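Local atomic coordinates of oligogalacturonate lyase (Yersinia enterocolitica subsp. enterocolitica, PDB entry 3PE7), a protein that cleaves oligogalacturonides by beta-elimination in the cytoplasm, probably with the help of a manganese ion held in a seven-bladed beta-propeller. Residues 4-9 and 69-74; 47-52 and 62-67; 239-244 and 255-260; 262-267 and 282-287. All blocks are in the same frame, centred on the assembly; numbering follows the deposited sequence.

All four contacts join antiparallel neighbours inside propeller blades. Interactions 1 and 2 share one blade: strands 61-66 and 71-74 lie side by side, and Val71 O and Thr73 N bond to Asp66 N and Leu64 O. Interactions 3 and 4 share another blade on the opposite side of the chain's centre, joined through Ser256 N and Phe265 O; interactions 2 and 3 stay about 17 Å apart at their nearest atoms. Interaction 1, at an outer strand, is mostly backbone bonding, with side chains only partly buried. Interaction 2 adds a buried leucine and aromatic layer, interaction 3 a ring over a serine, and interaction 4 fewer direct bonds, a bridging water and a terminal metal ligand.

Interaction 1 (4-9 and 69-74); sequences GKQIPL and TQVATQ
Ile7 and Ala72 form an antiparallel hydrogen-bonded pair, Ile7 N reaching Ala72 O at 2.9 Å and Ala72 N returning to Ile7 O, two of five backbone hydrogen bonds tying 4-9 to 69-74. Gln74 N gives to Lys5 O, while Gly4 N donates to Gln74 O at 2.8 Å, past the end of the regular strand. At the other end Leu9 N meets Gln70 O. CA-H...O contacts fill in between, the shortest from Gln6 CA to Ala72 O at 3.3 Å.

One side-chain bond extends this ladder. The Gln70 chain runs out extended beyond CG, and its NE2 reaches Leu9 O at 3.0 Å, with the oxygen close to the amide plane and the donor in the carbonyl plane. Backbone N and O of Leu9 are thus both gripped by the same glutamine.

Apolar contacts divide between the two faces. On the face of Ile7 and Ala72, Ile7 CG1 lies 4.0 Å from Ala72 CB, and Leu9 CD1 comes to the same methyl from two residues farther along. On the face of Gln6, Val71 and Thr73, CG1 of Val71, anti to its own nitrogen (chi1 173°), meets Gln6 CB at 3.6 Å; Gln6 and Thr73 run alongside each other.

Strand 6-8 is thereby added as an outermost strand of the blade formed by 33-74. Gln74 NE2 turns elsewhere, to Thr76 O and Asp57 OD2, beside the calcium site of Met1 and Asp57. Five of the six hydrogen bonds are main-chain, the Gln70 amide giving the sixth, so the strand is joined chiefly by its backbone.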
loop_
_atom_site.group_PDB
_atom_site.type_symbol
_atom_site.label_atom_id
_atom_site.label_comp_id
_atom_site.label_asym_id
_atom_site.label_seq_id
_atom_site.Cartn_x
_atom_site.Cartn_y
_atom_site.Cartn_z
ATOM N N GLY A 4 20.441 9.153 -11.167
ATOM C CA GLY A 4 20.716 10.582 -11.309
ATOM C C GLY A 4 20.315 11.204 -12.637
ATOM O O GLY A 4 20.251 12.432 -12.755
ATOM N N LYS A 5 20.041 10.376 -13.639
ATOM C CA LYS A 5 19.631 10.900 -14.937
ATOM C C LYS A 5 18.205 11.435 -14.861
ATOM O O LYS A 5 17.391 10.957 -14.081
ATOM C CB LYS A 5 19.760 9.840 -16.036
ATOM C CG LYS A 5 21.186 9.325 -16.272
ATOM C CD LYS A 5 22.215 10.443 -16.291
ATOM C CE LYS A 5 23.586 9.926 -16.715
ATOM N NZ LYS A 5 23.600 9.767 -18.196
ATOM N N GLN A 6 17.930 12.435 -15.688
ATOM C CA GLN A 6 16.634 13.097 -15.699
ATOM C C GLN A 6 15.970 12.860 -17.030
ATOM O O GLN A 6 16.636 12.822 -18.070
ATOM C CB GLN A 6 16.799 14.600 -15.452
ATOM C CG GLN A 6 17.327 14.936 -14.063
ATOM C CD GLN A 6 17.631 16.421 -13.870
ATOM O OE1 GLN A 6 16.873 17.301 -14.300
ATOM N NE2 GLN A 6 18.726 16.703 -13.187
ATOM N N ILE A 7 14.654 12.684 -16.998
ATOM C CA ILE A 7 13.864 12.589 -18.225
ATOM C C ILE A 7 12.637 13.472 -18.107
ATOM O O ILE A 7 11.991 13.490 -17.058
ATOM C CB ILE A 7 13.411 11.153 -18.559
ATOM C CG1 ILE A 7 12.851 10.451 -17.329
ATOM C CG2 ILE A 7 14.555 10.375 -19.169
ATOM C CD1 ILE A 7 12.043 9.242 -17.669
ATOM N N PRO A 8 12.327 14.223 -19.179
ATOM C CA PRO A 8 11.125 15.054 -19.167
ATOM C C PRO A 8 9.885 14.241 -19.519
ATOM O O PRO A 8 9.906 13.429 -20.451
ATOM C CB PRO A 8 11.409 16.100 -20.246
ATOM C CG PRO A 8 12.338 15.413 -21.211
ATOM C CD PRO A 8 13.157 14.441 -20.382
ATOM N N LEU A 9 8.808 14.446 -18.770
ATOM C CA LEU A 9 7.579 13.736 -19.075
ATOM C C LEU A 9 6.521 14.697 -19.571
ATOM O O LEU A 9 6.461 15.839 -19.119
ATOM C CB LEU A 9 7.070 12.995 -17.845
ATOM C CG LEU A 9 8.023 11.977 -17.219
ATOM C CD1 LEU A 9 7.316 11.333 -16.052
ATOM C CD2 LEU A 9 8.454 10.935 -18.230
ATOM N N THR A 69 7.781 20.772 -12.783
ATOM C CA THR A 69 8.756 20.857 -13.840
ATOM C C THR A 69 8.535 19.731 -14.866
ATOM O O THR A 69 8.982 19.813 -16.019
ATOM C CB THR A 69 10.135 20.846 -13.163
ATOM O OG1 THR A 69 11.022 21.770 -13.792
ATOM C CG2 THR A 69 10.709 19.499 -13.058
ATOM N N GLN A 70 7.810 18.703 -14.428
ATOM C CA GLN A 70 7.529 17.482 -15.201
ATOM C C GLN A 70 8.796 16.681 -15.499
ATOM O O GLN A 70 8.819 15.881 -16.412
ATOM C CB GLN A 70 6.698 17.777 -16.463
ATOM C CG GLN A 70 5.403 18.491 -16.094
ATOM C CD GLN A 70 4.488 18.819 -17.248
ATOM O OE1 GLN A 70 3.527 19.579 -17.073
ATOM N NE2 GLN A 70 4.767 18.266 -18.431
ATOM N N VAL A 71 9.839 16.884 -14.697
ATOM C CA VAL A 71 11.055 16.095 -14.838
ATOM C C VAL A 71 11.107 14.987 -13.803
ATOM O O VAL A 71 10.858 15.225 -12.623
ATOM C CB VAL A 71 12.332 16.995 -14.763
ATOM C CG1 VAL A 71 13.607 16.139 -14.731
ATOM C CG2 VAL A 71 12.358 17.965 -15.942
ATOM N N ALA A 72 11.401 13.768 -14.270
ATOM C CA ALA A 72 11.602 12.614 -13.394
ATOM C C ALA A 72 13.094 12.329 -13.254
ATOM O O ALA A 72 13.820 12.247 -14.251
ATOM C CB ALA A 72 10.908 11.415 -13.973
ATOM N N THR A 73 13.553 12.175 -12.023
ATOM C CA THR A 73 14.942 11.804 -11.786
ATOM C C THR A 73 15.000 10.335 -11.363
ATOM O O THR A 73 14.284 9.929 -10.454
ATOM C CB THR A 73 15.562 12.692 -10.690
ATOM O OG1 THR A 73 15.463 14.067 -11.089
ATOM C CG2 THR A 73 17.060 12.322 -10.462
ATOM N N GLN A 74 15.852 9.555 -12.023
ATOM C CA GLN A 74 16.048 8.156 -11.647
ATOM C C GLN A 74 16.799 8.074 -10.336
ATOM O O GLN A 74 17.913 8.626 -10.214
ATOM C CB GLN A 74 16.814 7.400 -12.744
ATOM C CG GLN A 74 16.898 5.894 -12.482
ATOM C CD GLN A 74 17.506 5.143 -13.640
ATOM O OE1 GLN A 74 17.516 5.630 -14.777
ATOM N NE2 GLN A 74 17.979 3.926 -13.372
#

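Interaction 2 (47-52 and 62-67); sequences GSKLLF and YYLLDL
Phe52 presents a ring face to Tyr63: Tyr63 CB sits over it, 3.8 Å from the ring centroid, in a CH-pi contact. The Phe52 CG takes the position between the backbone N and the carbonyl carbon (chi1 75°), which swings the ring across to the neighbouring strand, where CE2 also packs 3.7 Å from Leu65 CB. The two rings themselves are near parallel but slid apart, barely overlapping. On the sheet face of Lys49, Leu51 and Leu64, Leu51 CD1 touches Tyr62 CD1 at 3.6 Å.

This is the beta hairpin of strands 49-54 and 61-66, the middle of a propeller blade. Leu50 pairs with Leu65, and Phe52 with Tyr63, through reciprocal backbone bonds, Leu65 N to Leu50 O being 2.7 Å. Leu377 of the adjacent blade covers Leu50 and Phe52, while Leu95 on the other side meets Leu51 and Tyr62.

Toward the hairpin's open end the packing gives way to charge and water. Lys49 NZ and Asp66 OD2 form a long salt bridge of 3.7 Å, supplemented by a water that accepts from Lys49 NZ and donates to Asp66 OD1 at 2.7 Å. Asp66 OD1 is also taken by the amides of Asn68 and Thr69, and Leu67 CD1 lies against Gly47 O.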
loop_
_atom_site.group_PDB
_atom_site.type_symbol
_atom_site.label_atom_id
_atom_site.label_comp_id
_atom_site.label_asym_id
_atom_site.label_seq_id
_atom_site.Cartn_x
_atom_site.Cartn_y
_atom_site.Cartn_z
ATOM N N GLY A 47 3.401 18.411 -1.601
ATOM C CA GLY A 47 2.665 17.879 -2.753
ATOM C C GLY A 47 3.340 18.105 -4.098
ATOM O O GLY A 47 2.740 17.822 -5.132
ATOM N N SER A 48 4.588 18.584 -4.099
ATOM C CA SER A 48 5.227 18.995 -5.354
ATOM C C SER A 48 6.021 17.904 -6.046
ATOM O O SER A 48 6.340 18.032 -7.219
ATOM C CB SER A 48 6.126 20.239 -5.158
ATOM O OG SER A 48 7.268 19.937 -4.384
ATOM N N LYS A 49 6.392 16.875 -5.298
ATOM C CA LYS A 49 7.182 15.783 -5.879
ATOM C C LYS A 49 6.549 14.431 -5.583
ATOM O O LYS A 49 5.878 14.265 -4.556
ATOM C CB LYS A 49 8.635 15.866 -5.415
ATOM C CG LYS A 49 9.386 17.082 -6.024
ATOM C CD LYS A 49 10.697 17.339 -5.300
ATOM C CE LYS A 49 11.331 18.639 -5.788
ATOM N NZ LYS A 49 10.436 19.814 -5.534
ATOM N N LEU A 50 6.753 13.468 -6.489
ATOM C CA LEU A 50 6.081 12.165 -6.386
ATOM C C LEU A 50 7.028 11.006 -6.704
ATOM O O LEU A 50 7.621 10.960 -7.771
ATOM C CB LEU A 50 4.869 12.126 -7.328
ATOM C CG LEU A 50 4.119 10.797 -7.507
ATOM C CD1 LEU A 50 3.503 10.343 -6.186
ATOM C CD2 LEU A 50 3.061 10.914 -8.596
ATOM N N LEU A 51 7.153 10.088 -5.753
ATOM C CA LEU A 51 7.884 8.826 -5.899
ATOM C C LEU A 51 7.042 7.835 -6.711
ATOM O O LEU A 51 5.853 7.655 -6.426
ATOM C CB LEU A 51 8.088 8.217 -4.512
ATOM C CG LEU A 51 8.858 6.880 -4.457
ATOM C CD1 LEU A 51 10.330 7.095 -4.814
ATOM C CD2 LEU A 51 8.721 6.249 -3.076
ATOM N N PHE A 52 7.678 7.175 -7.676
ATOM C CA PHE A 52 7.007 6.134 -8.478
ATOM C C PHE A 52 8.008 5.119 -9.046
ATOM O O PHE A 52 9.223 5.286 -8.947
ATOM C CB PHE A 52 6.128 6.747 -9.581
ATOM C CG PHE A 52 6.886 7.297 -10.750
ATOM C CD1 PHE A 52 6.970 6.559 -11.924
ATOM C CD2 PHE A 52 7.514 8.561 -10.694
ATOM C CE1 PHE A 52 7.665 7.048 -13.040
ATOM C CE2 PHE A 52 8.221 9.074 -11.805
ATOM C CZ PHE A 52 8.303 8.314 -12.983
ATOM N N TYR A 62 13.085 3.025 -9.039
ATOM C CA TYR A 62 12.418 4.214 -8.496
ATOM C C TYR A 62 12.805 5.506 -9.188
ATOM O O TYR A 62 13.964 5.687 -9.588
ATOM C CB TYR A 62 12.699 4.348 -6.990
ATOM C CG TYR A 62 11.909 3.387 -6.148
ATOM C CD1 TYR A 62 10.564 3.636 -5.858
ATOM C CD2 TYR A 62 12.500 2.235 -5.629
ATOM C CE1 TYR A 62 9.820 2.754 -5.065
ATOM C CE2 TYR A 62 11.770 1.359 -4.846
ATOM C CZ TYR A 62 10.452 1.628 -4.561
ATOM O OH TYR A 62 9.753 0.730 -3.801
ATOM N N TYR A 63 11.820 6.408 -9.297
ATOM C CA TYR A 63 11.982 7.742 -9.852
ATOM C C TYR A 63 11.311 8.753 -8.946
ATOM O O TYR A 63 10.368 8.411 -8.245
ATOM C CB TYR A 63 11.341 7.827 -11.246
ATOM C CG TYR A 63 12.071 7.002 -12.261
ATOM C CD1 TYR A 63 12.970 7.590 -13.152
ATOM C CD2 TYR A 63 11.881 5.622 -12.325
ATOM C CE1 TYR A 63 13.686 6.805 -14.074
ATOM C CE2 TYR A 63 12.590 4.835 -13.231
ATOM C CZ TYR A 63 13.478 5.441 -14.111
ATOM O OH TYR A 63 14.175 4.662 -15.008
ATOM N N LEU A 64 11.818 9.992 -8.940
ATOM C CA LEU A 64 11.107 11.082 -8.281
ATOM C C LEU A 64 10.665 12.066 -9.343
ATOM O O LEU A 64 11.495 12.628 -10.083
ATOM C CB LEU A 64 12.000 11.780 -7.231
ATOM C CG LEU A 64 11.272 12.744 -6.295
ATOM C CD1 LEU A 64 10.423 11.982 -5.275
ATOM C CD2 LEU A 64 12.279 13.624 -5.557
ATOM N N LEU A 65 9.359 12.283 -9.428
ATOM C CA LEU A 65 8.783 13.161 -10.437
ATOM C C LEU A 65 8.507 14.537 -9.823
ATOM O O LEU A 65 7.789 14.639 -8.811
ATOM C CB LEU A 65 7.476 12.557 -10.989
ATOM C CG LEU A 65 6.606 13.373 -11.948
ATOM C CD1 LEU A 65 7.374 13.872 -13.170
ATOM C CD2 LEU A 65 5.378 12.554 -12.373
ATOM N N ASP A 66 9.092 15.574 -10.424
ATOM C CA ASP A 66 8.783 16.962 -10.047
ATOM C C ASP A 66 7.516 17.349 -10.815
ATOM O O ASP A 66 7.529 17.441 -12.038
ATOM C CB ASP A 66 9.941 17.903 -10.376
ATOM C CG ASP A 66 9.722 19.310 -9.847
ATOM O OD1 ASP A 66 8.630 19.880 -10.051
ATOM O OD2 ASP A 66 10.661 19.863 -9.236
ATOM N N LEU A 67 6.424 17.557 -10.089
ATOM C CA LEU A 67 5.118 17.765 -10.724
ATOM C C LEU A 67 4.960 19.151 -11.344
ATOM O O LEU A 67 4.061 19.374 -12.147
ATOM C CB LEU A 67 3.977 17.468 -9.739
ATOM C CG LEU A 67 3.901 16.025 -9.218
ATOM C CD1 LEU A 67 2.967 15.980 -8.019
ATOM C CD2 LEU A 67 3.423 15.072 -10.294
HETATM O O HOH W 1 8.515 21.171 -7.658
#

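Interaction 3 (239-244 and 255-260); sequences SCTHEF and VSYLKG
Tyr257 lays its ring over Ser239, whose CB stands 3.7 Å from the ring centroid and 20° off the normal, a CH-pi contact toward the rim. A chi1 near +60° (59°) leans the tyrosine ring across the strand boundary. Thr241 CG2 approaches the same ring at its edge, 4.2 Å from Tyr257 CE2. Outside the pair, Arg264 adds a cation-pi contact to this tyrosine.

Beneath the ring the backbones of strands 238-245 and 252-258 form a hairpin, the inner half of a propeller blade. Ser239 and Tyr257 exchange two hydrogen bonds, the straighter from Ser239 N to Tyr257 O at 2.9 Å, and Thr241 and Val255 exchange another two, with Val255 N to Thr241 O at 2.8 Å. Between these pairs Cys240 CA makes a CA-H...O contact with Val255 O.

Farther along, Val255 CG2 meets His242 ND1 at 3.9 Å. The nearest atom of the His242 side chain is about 8 Å from the manganese ion.

Ser239 OG bonds to His211 ND1, so the residue uses its methylene for the ring and its hydroxyl elsewhere. The contact therefore combines two doubly hydrogen-bonded residue pairs with an apolar use of a polar side chain.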
loop_
_atom_site.group_PDB
_atom_site.type_symbol
_atom_site.label_atom_id
_atom_site.label_comp_id
_atom_site.label_asym_id
_atom_site.label_seq_id
_atom_site.Cartn_x
_atom_site.Cartn_y
_atom_site.Cartn_z
ATOM N N SER A 239 -16.083 -12.237 6.856
ATOM C CA SER A 239 -14.723 -12.038 6.366
ATOM C C SER A 239 -14.367 -10.579 6.632
ATOM O O SER A 239 -15.244 -9.712 6.565
ATOM C CB SER A 239 -14.643 -12.300 4.855
ATOM O OG SER A 239 -14.829 -13.682 4.556
ATOM N N CYS A 240 -13.108 -10.335 6.974
ATOM C CA CYS A 240 -12.589 -8.993 7.219
ATOM C C CYS A 240 -11.288 -8.826 6.430
ATOM O O CYS A 240 -10.418 -9.700 6.456
ATOM C CB CYS A 240 -12.320 -8.779 8.708
ATOM S SG CYS A 240 -13.751 -9.034 9.771
ATOM N N THR A 241 -11.140 -7.705 5.731
ATOM C CA THR A 241 -10.002 -7.550 4.840
ATOM C C THR A 241 -9.743 -6.061 4.646
ATOM O O THR A 241 -10.505 -5.224 5.191
ATOM C CB THR A 241 -10.275 -8.267 3.477
ATOM O OG1 THR A 241 -9.086 -8.258 2.673
ATOM C CG2 THR A 241 -11.443 -7.628 2.744
ATOM N N HIS A 242 -8.685 -5.744 3.887
ATOM C CA HIS A 242 -8.373 -4.366 3.486
ATOM C C HIS A 242 -8.076 -3.452 4.662
ATOM O O HIS A 242 -8.285 -2.237 4.573
ATOM C CB HIS A 242 -9.508 -3.766 2.638
ATOM C CG HIS A 242 -9.792 -4.532 1.380
ATOM N ND1 HIS A 242 -10.764 -4.148 0.479
ATOM C CD2 HIS A 242 -9.221 -5.648 0.866
ATOM C CE1 HIS A 242 -10.807 -5.020 -0.513
ATOM N NE2 HIS A 242 -9.871 -5.934 -0.308
ATOM N N GLU A 243 -7.577 -4.032 5.755
ATOM C CA GLU A 243 -7.328 -3.229 6.959
ATOM C C GLU A 243 -6.204 -2.214 6.731
ATOM O O GLU A 243 -5.226 -2.474 6.020
ATOM C CB GLU A 243 -7.057 -4.107 8.204
ATOM C CG GLU A 243 -5.657 -4.748 8.273
ATOM C CD GLU A 243 -5.514 -5.985 7.394
ATOM O OE1 GLU A 243 -6.544 -6.483 6.857
ATOM O OE2 GLU A 243 -4.356 -6.462 7.235
ATOM N N PHE A 244 -6.385 -1.031 7.307
ATOM C CA PHE A 244 -5.357 0.001 7.282
ATOM C C PHE A 244 -5.564 0.946 8.465
ATOM O O PHE A 244 -6.672 1.039 9.007
ATOM C CB PHE A 244 -5.325 0.787 5.956
ATOM C CG PHE A 244 -6.531 1.655 5.712
ATOM C CD1 PHE A 244 -6.478 3.039 5.958
ATOM C CD2 PHE A 244 -7.720 1.106 5.236
ATOM C CE1 PHE A 244 -7.602 3.852 5.720
ATOM C CE2 PHE A 244 -8.833 1.898 4.982
ATOM C CZ PHE A 244 -8.777 3.283 5.223
ATOM N N VAL A 255 -12.751 -3.642 5.812
ATOM C CA VAL A 255 -13.943 -3.982 5.052
ATOM C C VAL A 255 -14.484 -5.318 5.562
ATOM O O VAL A 255 -13.708 -6.257 5.811
ATOM C CB VAL A 255 -13.632 -4.055 3.555
ATOM C CG1 VAL A 255 -14.821 -4.609 2.758
ATOM C CG2 VAL A 255 -13.292 -2.677 3.043
ATOM N N SER A 256 -15.797 -5.385 5.730
ATOM C CA SER A 256 -16.454 -6.580 6.243
ATOM C C SER A 256 -17.532 -7.068 5.271
ATOM O O SER A 256 -18.267 -6.276 4.684
ATOM C CB SER A 256 -17.092 -6.274 7.601
ATOM O OG SER A 256 -17.862 -7.381 8.069
ATOM N N TYR A 257 -17.652 -8.376 5.130
ATOM C CA TYR A 257 -18.790 -8.928 4.396
ATOM C C TYR A 257 -19.140 -10.315 4.926
ATOM O O TYR A 257 -18.346 -10.925 5.637
ATOM C CB TYR A 257 -18.521 -8.939 2.887
ATOM C CG TYR A 257 -17.299 -9.727 2.442
ATOM C CD1 TYR A 257 -17.412 -11.057 2.030
ATOM C CD2 TYR A 257 -16.033 -9.125 2.397
ATOM C CE1 TYR A 257 -16.284 -11.776 1.600
ATOM C CE2 TYR A 257 -14.907 -9.839 1.969
ATOM C CZ TYR A 257 -15.043 -11.156 1.573
ATOM O OH TYR A 257 -13.924 -11.854 1.143
ATOM N N LEU A 258 -20.333 -10.788 4.570
ATOM C CA LEU A 258 -20.866 -12.049 5.089
ATOM C C LEU A 258 -21.132 -13.003 3.947
ATOM O O LEU A 258 -21.587 -12.590 2.881
ATOM C CB LEU A 258 -22.173 -11.807 5.840
ATOM C CG LEU A 258 -22.153 -10.956 7.104
ATOM C CD1 LEU A 258 -23.602 -10.662 7.554
ATOM C CD2 LEU A 258 -21.353 -11.666 8.200
ATOM N N LYS A 259 -20.844 -14.283 4.172
ATOM C CA LYS A 259 -21.227 -15.295 3.200
ATOM C C LYS A 259 -22.744 -15.213 2.989
ATOM O O LYS A 259 -23.494 -15.007 3.936
ATOM C CB LYS A 259 -20.797 -16.683 3.687
ATOM C CG LYS A 259 -20.988 -17.802 2.655
ATOM C CD LYS A 259 -19.949 -18.902 2.845
ATOM C CE LYS A 259 -20.239 -20.116 1.951
ATOM N NZ LYS A 259 -21.345 -20.972 2.509
ATOM N N GLY A 260 -23.180 -15.334 1.738
ATOM C CA GLY A 260 -24.604 -15.305 1.416
ATOM C C GLY A 260 -25.119 -13.967 0.922
ATOM O O GLY A 260 -26.274 -13.849 0.528
#

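Interaction 4 (262-267 and 282-287); sequences PDRFIY and MPACSH. With MN (manganese (II) ion), chain B.
The side chain of Arg264 meets Met282 through CB, while its guanidinium bonds to Pro262 O of its own segment and to a bridging water. This is the outer hairpin of a propeller blade, strands 264-269 and 276-285, near the point where the chain turns a corner at Ser286 into the next blade.

The direct backbone link is one bond, Met282 N to Arg264 O at 2.9 Å, with the donor 38° above the carbonyl plane. With chi1 at 65°, the Met282 side chain folds over the partner strand: CG packs 3.6 Å from Arg264 CB, and SD meets Ile266 CG1 at 3.7 Å with the two chains crossing at about a right angle. Val255 and Phe325 also touch this methionine.

Arg264 bends at chi2, and NH2 donates to Pro262 O at 3.1 Å. A water at the guanidinium edge accepts from Arg264 NE and donates to Cys285 O, bridging the segments.

Beyond the corner, His287 helps hold the manganese with Gln350, His353 and His355. Its ND1 bonds to Asp300 OD1, which probably helps orient the imidazole, and His287 NE2 binds the manganese at 2.1 Å.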
loop_
_atom_site.group_PDB
_atom_site.type_symbol
_atom_site.label_atom_id
_atom_site.label_comp_id
_atom_site.label_asym_id
_atom_site.label_seq_id
_atom_site.Cartn_x
_atom_site.Cartn_y
_atom_site.Cartn_z
ATOM N N PRO A 262 -23.651 -10.182 -1.266
ATOM C CA PRO A 262 -22.538 -9.539 -1.955
ATOM C C PRO A 262 -22.130 -8.200 -1.322
ATOM O O PRO A 262 -21.074 -7.645 -1.664
ATOM C CB PRO A 262 -23.096 -9.314 -3.359
ATOM C CG PRO A 262 -24.558 -9.073 -3.131
ATOM C CD PRO A 262 -24.947 -9.886 -1.922
ATOM N N ASP A 263 -22.941 -7.719 -0.392
ATOM C CA ASP A 263 -22.787 -6.367 0.168
ATOM C C ASP A 263 -21.529 -6.255 1.011
ATOM O O ASP A 263 -21.213 -7.150 1.791
ATOM C CB ASP A 263 -24.009 -5.968 0.997
ATOM C CG ASP A 263 -25.250 -5.775 0.151
ATOM O OD1 ASP A 263 -25.108 -5.560 -1.080
ATOM O OD2 ASP A 263 -26.360 -5.832 0.728
ATOM N N ARG A 264 -20.803 -5.166 0.804
ATOM C CA ARG A 264 -19.592 -4.872 1.552
ATOM C C ARG A 264 -19.837 -3.668 2.433
ATOM O O ARG A 264 -20.595 -2.776 2.057
ATOM C CB ARG A 264 -18.456 -4.538 0.575
ATOM C CG ARG A 264 -17.483 -5.676 0.291
ATOM C CD ARG A 264 -18.088 -6.776 -0.519
ATOM N NE ARG A 264 -17.051 -7.698 -1.008
ATOM C CZ ARG A 264 -17.296 -8.946 -1.408
ATOM N NH1 ARG A 264 -16.304 -9.717 -1.836
ATOM N NH2 ARG A 264 -18.531 -9.431 -1.379
ATOM N N PHE A 265 -19.156 -3.630 3.583
ATOM C CA PHE A 265 -19.305 -2.544 4.557
ATOM C C PHE A 265 -17.958 -2.060 5.080
ATOM O O PHE A 265 -17.067 -2.868 5.344
ATOM C CB PHE A 265 -20.178 -3.001 5.734
ATOM C CG PHE A 265 -21.590 -3.313 5.338
ATOM C CD1 PHE A 265 -22.555 -2.319 5.344
ATOM C CD2 PHE A 265 -21.945 -4.601 4.919
ATOM C CE1 PHE A 265 -23.867 -2.602 4.937
ATOM C CE2 PHE A 265 -23.253 -4.887 4.531
ATOM C CZ PHE A 265 -24.204 -3.886 4.544
ATOM N N ILE A 266 -17.813 -0.742 5.196
ATOM C CA ILE A 266 -16.645 -0.151 5.871
ATOM C C ILE A 266 -16.897 -0.097 7.377
ATOM O O ILE A 266 -17.967 0.369 7.818
ATOM C CB ILE A 266 -16.323 1.283 5.359
ATOM C CG1 ILE A 266 -16.135 1.296 3.837
ATOM C CG2 ILE A 266 -15.113 1.851 6.065
ATOM C CD1 ILE A 266 -16.028 2.716 3.248
ATOM N N TYR A 267 -15.920 -0.578 8.144
ATOM C CA TYR A 267 -15.980 -0.602 9.606
ATOM C C TYR A 267 -14.784 0.142 10.167
ATOM O O TYR A 267 -13.755 0.285 9.501
ATOM C CB TYR A 267 -15.908 -2.044 10.115
ATOM C CG TYR A 267 -17.238 -2.754 10.246
ATOM C CD1 TYR A 267 -17.812 -2.982 11.498
ATOM C CD2 TYR A 267 -17.929 -3.186 9.117
ATOM C CE1 TYR A 267 -19.040 -3.648 11.620
ATOM C CE2 TYR A 267 -19.158 -3.850 9.236
ATOM C CZ TYR A 267 -19.697 -4.069 10.485
ATOM O OH TYR A 267 -20.916 -4.710 10.588
ATOM N N MET A 282 -20.560 -0.121 0.847
ATOM C CA MET A 282 -19.731 0.312 -0.275
ATOM C C MET A 282 -19.886 -0.670 -1.444
ATOM O O MET A 282 -20.229 -1.831 -1.223
ATOM C CB MET A 282 -18.255 0.374 0.154
ATOM C CG MET A 282 -17.688 -0.980 0.519
ATOM S SD MET A 282 -15.946 -0.991 0.983
ATOM C CE MET A 282 -15.139 -0.116 -0.357
ATOM N N PRO A 283 -19.619 -0.216 -2.678
ATOM C CA PRO A 283 -19.472 -1.184 -3.755
ATOM C C PRO A 283 -18.233 -2.036 -3.514
ATOM O O PRO A 283 -17.310 -1.619 -2.795
ATOM C CB PRO A 283 -19.246 -0.321 -5.011
ATOM C CG PRO A 283 -19.388 1.062 -4.611
ATOM C CD PRO A 283 -19.283 1.151 -3.115
ATOM N N ALA A 284 -18.209 -3.220 -4.113
ATOM C CA ALA A 284 -17.051 -4.109 -4.000
ATOM C C ALA A 284 -15.831 -3.432 -4.612
ATOM O O ALA A 284 -15.815 -3.149 -5.812
ATOM C CB ALA A 284 -17.325 -5.424 -4.711
ATOM N N CYS A 285 -14.830 -3.175 -3.770
ATOM C CA CYS A 285 -13.570 -2.580 -4.199
ATOM C C CYS A 285 -12.395 -3.471 -3.808
ATOM O O CYS A 285 -12.512 -4.301 -2.908
ATOM C CB CYS A 285 -13.406 -1.195 -3.560
ATOM S SG CYS A 285 -14.547 0.059 -4.179
ATOM N N SER A 286 -11.263 -3.291 -4.479
ATOM C CA SER A 286 -10.109 -4.163 -4.276
ATOM C C SER A 286 -9.183 -3.660 -3.179
ATOM O O SER A 286 -8.384 -4.416 -2.663
ATOM C CB SER A 286 -9.352 -4.329 -5.596
ATOM O OG SER A 286 -10.122 -5.157 -6.478
ATOM N N HIS A 287 -9.306 -2.374 -2.868
ATOM C CA HIS A 287 -8.495 -1.696 -1.852
ATOM C C HIS A 287 -9.332 -0.581 -1.235
ATOM O O HIS A 287 -10.378 -0.196 -1.779
ATOM C CB HIS A 287 -7.233 -1.104 -2.475
ATOM C CG HIS A 287 -6.462 -2.082 -3.297
ATOM N ND1 HIS A 287 -6.682 -2.248 -4.652
ATOM C CD2 HIS A 287 -5.504 -2.971 -2.955
ATOM C CE1 HIS A 287 -5.871 -3.190 -5.107
ATOM N NE2 HIS A 287 -5.146 -3.642 -4.099
HETATM MN MN MN B . -3.219 -4.451 -4.546
HETATM O O HOH W 2 -14.513 -6.233 -1.497
#